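Local coordinates for protein S12 family peptidase (Streptomyces sp. 82F2, PDB 3WWX) that probably hydrolyses amide bonds with preference for D-stereoisomers, as a serine hydrolase of the S12 peptidase family built on the beta-lactamase fold, at residues G179-V182 against E183-I187. Numbering follows the deposited sequence.
Sequences GKAV and ENRII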
loop_
_atom_site.group_PDB
_atom_site.type_symbol
_atom_site.label_atom_id
_atom_site.label_comp_id
_atom_site.label_asym_id
_atom_site.label_seq_id
_atom_site.Cartn_x
_atom_site.Cartn_y
_atom_site.Cartn_z
ATOM N N GLY A 179 5.705 10.770 -8.395
ATOM C CA GLY A 179 5.172 11.460 -7.231
ATOM C C GLY A 179 4.451 12.738 -7.611
ATOM O O GLY A 179 3.492 13.135 -6.960
ATOM N N LYS A 180 4.935 13.402 -8.648
ATOM C CA LYS A 180 4.291 14.635 -9.093
ATOM C C LYS A 180 2.888 14.329 -9.611
ATOM O O LYS A 180 1.964 15.119 -9.416
ATOM C CB LYS A 180 5.124 15.329 -10.177
ATOM C CG LYS A 180 6.508 15.727 -9.751
ATOM C CD LYS A 180 6.520 16.812 -8.683
ATOM C CE LYS A 180 7.945 17.289 -8.403
ATOM N NZ LYS A 180 8.799 16.197 -7.842
ATOM N N ALA A 181 2.703 13.167 -10.228
ATOM C CA ALA A 181 1.387 12.768 -10.721
ATOM C C ALA A 181 0.442 12.480 -9.546
ATOM O O ALA A 181 -0.721 12.887 -9.536
ATOM C CB ALA A 181 1.496 11.543 -11.632
ATOM N N VAL A 182 0.947 11.798 -8.523
ATOM C CA VAL A 182 0.156 11.547 -7.329
ATOM C C VAL A 182 -0.255 12.864 -6.677
ATOM O O VAL A 182 -1.414 13.035 -6.297
ATOM C CB VAL A 182 0.929 10.650 -6.338
ATOM C CG1 VAL A 182 0.179 10.519 -5.044
ATOM C CG2 VAL A 182 1.150 9.295 -6.942
ATOM N N GLU A 183 0.681 13.802 -6.574
ATOM C CA GLU A 183 0.404 15.099 -5.970
ATOM C C GLU A 183 -0.661 15.855 -6.749
ATOM O O GLU A 183 -1.628 16.330 -6.177
ATOM C CB GLU A 183 1.689 15.935 -5.892
ATOM C CG GLU A 183 2.642 15.390 -4.880
ATOM C CD GLU A 183 4.044 15.964 -4.968
ATOM O OE1 GLU A 183 4.302 16.800 -5.860
ATOM O OE2 GLU A 183 4.898 15.566 -4.141
ATOM N N ASN A 184 -0.483 15.943 -8.058
ATOM C CA ASN A 184 -1.339 16.803 -8.857
ATOM C C ASN A 184 -2.694 16.207 -9.191
ATOM O O ASN A 184 -3.681 16.942 -9.342
ATOM C CB ASN A 184 -0.585 17.229 -10.114
ATOM C CG ASN A 184 0.551 18.171 -9.792
ATOM O OD1 ASN A 184 0.516 18.880 -8.782
ATOM N ND2 ASN A 184 1.574 18.178 -10.631
ATOM N N ARG A 185 -2.760 14.883 -9.279
ATOM C CA ARG A 185 -3.995 14.206 -9.644
ATOM C C ARG A 185 -4.824 13.744 -8.456
ATOM O O ARG A 185 -6.009 13.489 -8.606
ATOM C CB ARG A 185 -3.688 12.989 -10.508
ATOM C CG ARG A 185 -3.086 13.341 -11.850
ATOM C CD ARG A 185 -2.521 12.127 -12.572
ATOM N NE ARG A 185 -2.125 12.512 -13.919
ATOM C CZ ARG A 185 -2.948 12.504 -14.961
ATOM N NH1 ARG A 185 -4.195 12.068 -14.842
ATOM N NH2 ARG A 185 -2.505 12.920 -16.145
ATOM N N ILE A 186 -4.196 13.586 -7.296
ATOM C CA ILE A 186 -4.895 13.019 -6.145
ATOM C C ILE A 186 -4.785 13.892 -4.900
ATOM O O ILE A 186 -5.803 14.283 -4.343
ATOM C CB ILE A 186 -4.432 11.562 -5.831
ATOM C CG1 ILE A 186 -4.588 10.670 -7.069
ATOM C CG2 ILE A 186 -5.234 10.981 -4.666
ATOM C CD1 ILE A 186 -3.955 9.278 -6.942
ATOM N N ILE A 187 -3.570 14.136 -4.406
ATOM C CA ILE A 187 -3.396 14.864 -3.165
ATOM C C ILE A 187 -4.011 16.264 -3.238
ATOM O O ILE A 187 -4.754 16.674 -2.348
ATOM C CB ILE A 187 -1.907 14.899 -2.775
ATOM C CG1 ILE A 187 -1.450 13.478 -2.443
ATOM C CG2 ILE A 187 -1.656 15.818 -1.584
ATOM C CD1 ILE A 187 0.048 13.335 -2.243
#
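Glu183 lies back along Gly179 and Lys180, one turn earlier in the same helix. Glu183 CB sits 3.5 Å from Gly179 O. Glu183 CG comes closer, 3.2 Å from the same Gly179 O, because chi1 of -70° sets CG beside the backbone N. The chain then runs extended, and Glu183 CD is still 3.5 Å from Gly179 O. At the tip, Glu183 OE1 meets Lys180 CD at 3.6 Å. The aliphatic part of Lys180 runs alongside the Glu183 chain, with both heading in one direction. Lys180 bends at chi2 and chi4, and its NZ stays 5.0 Å from Glu183 OE1. The opposite charges probably attract, but they form no salt bridge here.

The carbonyls of Gly179, Lys180 and Ala181 each accept the N-H four residues on. Val182 O takes Ile186 N in the same way, and Ile187 N as well. The bond from Ile186 is bent, at 137°, and comes from above the carbonyl plane. The one from Ile187 is straighter, at 166°, and lies in that plane. This second bond makes a pi-type turn at the C-terminal end of the helix. On the same stretch, Val182 CG1 packs 4.0 Å from Ile187 CD1.

Helix 178-187 rests on helix 55-68. Ala181 touches Val62, and Ile186 reaches Phe58 and Thr61. Arg185 touches Leu66, and its NH1 hydrogen-bonds Gln65 OE1 and forms a salt bridge with Glu69 OE2. Val182 touches Val197 and Met240, and Ile187 touches Thr195, all in loops.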